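Long-range contact in osmotically inducible protein OsmC (Psychrobacter arcticus, PDB 2PN2), which is uncharacterised but, as an OsmC-family member, probably takes part in osmotic stress and detoxification responses: residues I111-N116 with Q146-H151. Sequence-based numbering, arbitrary orientation.
Sequences IAITFN and QKVIIH
I111 and I113 pair with V148 and I150 in parallel register on strands 105-114 and 145-150, the central and an outermost strand of a three-stranded mixed sheet, joined as a beta-alpha-beta unit through helix 121-132. I111 and I113 use both N and O toward the partner strand: I111 N donates to K147 O (2.8 Å), I149 N to I111 O, I113 N to I149 O (2.7 Å) and H151 N to I113 O, each bond within 15° of straight. A112 and T114 turn their backbone bonds the other way, to E94 and T92 of strand 92-100.

The enclosed side is the apolar face that carries I111, I113, V148 and I150, packed against helices 61-83 and 121-132, with M73, Y128 and L132 touching V148. There I113 CD1 reaches V148 CG1 at 4.0 Å, the two side chains crossing at a slant. Past the strand end, F115 presents the edge of its ring to I150, whose CG2 lies near the ring plane, 3.6 Å from CD2; the ring also meets that of F127. F115 N is buried with no hydrogen-bonding partner.

The reverse face is more open to solvent, yet close contacts occur here too. K147 extends fully from it, its amine leading away from strand 111-114. I149 places CG1 between its own backbone N and carbonyl carbon (chi1 63°), which sets that methylene 3.8 Å from A112 CB. H151, the last modelled residue, turns its imidazole back toward A112, bringing CE1 to 3.4 Å from A112 CB, oblique to the ring.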
loop_
_atom_site.group_PDB
_atom_site.type_symbol
_atom_site.label_atom_id
_atom_site.label_comp_id
_atom_site.label_asym_id
_atom_site.label_seq_id
_atom_site.Cartn_x
_atom_site.Cartn_y
_atom_site.Cartn_z
ATOM N N ILE A 111 -13.705 -2.836 4.649
ATOM C CA ILE A 111 -13.898 -1.581 3.924
ATOM C C ILE A 111 -15.391 -1.292 3.937
ATOM O O ILE A 111 -16.161 -2.061 3.383
ATOM C CB ILE A 111 -13.377 -1.655 2.459
ATOM C CG1 ILE A 111 -11.927 -2.154 2.392
ATOM C CG2 ILE A 111 -13.523 -0.299 1.736
ATOM C CD1 ILE A 111 -11.802 -3.661 2.380
ATOM N N ALA A 112 -15.795 -0.229 4.635
ATOM C CA ALA A 112 -17.193 0.202 4.702
ATOM C C ALA A 112 -17.326 1.375 3.735
ATOM O O ALA A 112 -16.796 2.464 4.003
ATOM C CB ALA A 112 -17.570 0.625 6.123
ATOM N N ILE A 113 -18.046 1.160 2.632
ATOM C CA ILE A 113 -18.213 2.192 1.592
ATOM C C ILE A 113 -19.566 2.914 1.730
ATOM O O ILE A 113 -20.607 2.273 1.754
ATOM C CB ILE A 113 -18.061 1.617 0.172
ATOM C CG1 ILE A 113 -16.736 0.846 0.018
ATOM C CG2 ILE A 113 -18.162 2.747 -0.863
ATOM C CD1 ILE A 113 -16.480 0.322 -1.396
ATOM N N THR A 114 -19.534 4.242 1.816
ATOM C CA THR A 114 -20.740 5.061 1.931
ATOM C C THR A 114 -20.792 5.973 0.704
ATOM O O THR A 114 -19.944 6.840 0.527
ATOM C CB THR A 114 -20.781 5.843 3.270
ATOM O OG1 THR A 114 -20.698 4.908 4.358
ATOM C CG2 THR A 114 -22.084 6.650 3.422
ATOM N N PHE A 115 -21.763 5.715 -0.166
ATOM C CA PHE A 115 -21.978 6.519 -1.356
ATOM C C PHE A 115 -22.658 7.849 -1.024
ATOM O O PHE A 115 -23.478 7.930 -0.100
ATOM C CB PHE A 115 -22.771 5.737 -2.406
ATOM C CG PHE A 115 -21.962 4.688 -3.067
ATOM C CD1 PHE A 115 -21.175 5.007 -4.174
ATOM C CD2 PHE A 115 -21.903 3.397 -2.541
ATOM C CE1 PHE A 115 -20.375 4.029 -4.790
ATOM C CE2 PHE A 115 -21.114 2.409 -3.144
ATOM C CZ PHE A 115 -20.346 2.728 -4.271
ATOM N N ASN A 116 -22.276 8.882 -1.782
ATOM C CA ASN A 116 -22.855 10.226 -1.652
ATOM C C ASN A 116 -24.373 10.278 -1.948
ATOM O O ASN A 116 -25.098 11.033 -1.289
ATOM C CB ASN A 116 -22.102 11.243 -2.546
ATOM C CG ASN A 116 -22.131 10.872 -4.037
ATOM O OD1 ASN A 116 -22.163 9.689 -4.394
ATOM N ND2 ASN A 116 -22.095 11.881 -4.902
ATOM N N GLN A 146 -11.254 -9.983 2.672
ATOM C CA GLN A 146 -11.577 -8.640 2.156
ATOM C C GLN A 146 -13.085 -8.476 2.358
ATOM O O GLN A 146 -13.875 -9.023 1.601
ATOM C CB GLN A 146 -11.195 -8.514 0.687
ATOM C CG GLN A 146 -9.716 -8.768 0.432
ATOM C CD GLN A 146 -9.337 -8.639 -1.018
ATOM O OE1 GLN A 146 -9.818 -7.750 -1.728
ATOM N NE2 GLN A 146 -8.446 -9.513 -1.467
ATOM N N LYS A 147 -13.474 -7.793 3.433
ATOM C CA LYS A 147 -14.883 -7.598 3.798
ATOM C C LYS A 147 -15.360 -6.221 3.375
ATOM O O LYS A 147 -15.004 -5.226 3.995
ATOM C CB LYS A 147 -15.050 -7.765 5.303
ATOM C CG LYS A 147 -16.483 -7.728 5.815
ATOM C CD LYS A 147 -16.484 -7.900 7.307
ATOM C CE LYS A 147 -17.893 -7.861 7.885
ATOM N NZ LYS A 147 -17.888 -8.079 9.364
ATOM N N VAL A 148 -16.186 -6.178 2.337
ATOM C CA VAL A 148 -16.732 -4.942 1.809
ATOM C C VAL A 148 -18.228 -4.835 2.146
ATOM O O VAL A 148 -18.987 -5.765 1.893
ATOM C CB VAL A 148 -16.506 -4.837 0.293
ATOM C CG1 VAL A 148 -16.987 -3.485 -0.223
ATOM C CG2 VAL A 148 -15.022 -5.043 -0.049
ATOM N N ILE A 149 -18.618 -3.722 2.764
ATOM C CA ILE A 149 -20.030 -3.415 3.055
ATOM C C ILE A 149 -20.334 -2.033 2.444
ATOM O O ILE A 149 -19.478 -1.136 2.494
ATOM C CB ILE A 149 -20.377 -3.516 4.575
ATOM C CG1 ILE A 149 -19.601 -2.507 5.435
ATOM C CG2 ILE A 149 -20.102 -4.945 5.091
ATOM C CD1 ILE A 149 -19.781 -2.691 6.980
ATOM N N ILE A 150 -21.512 -1.901 1.823
ATOM C CA ILE A 150 -21.989 -0.642 1.222
ATOM C C ILE A 150 -23.072 -0.034 2.119
ATOM O O ILE A 150 -24.049 -0.702 2.397
ATOM C CB ILE A 150 -22.618 -0.851 -0.170
ATOM C CG1 ILE A 150 -21.622 -1.428 -1.165
ATOM C CG2 ILE A 150 -23.136 0.485 -0.745
ATOM C CD1 ILE A 150 -22.285 -1.850 -2.453
ATOM N N HIS A 151 -22.899 1.212 2.568
ATOM C CA HIS A 151 -23.912 1.913 3.386
ATOM C C HIS A 151 -24.577 3.000 2.548
ATOM O O HIS A 151 -24.019 3.462 1.545
ATOM C CB HIS A 151 -23.311 2.540 4.654
ATOM C CG HIS A 151 -22.529 1.585 5.509
ATOM N ND1 HIS A 151 -21.387 1.960 6.189
ATOM C CD2 HIS A 151 -22.701 0.267 5.766
ATOM C CE1 HIS A 151 -20.910 0.922 6.853
ATOM N NE2 HIS A 151 -21.685 -0.120 6.609
#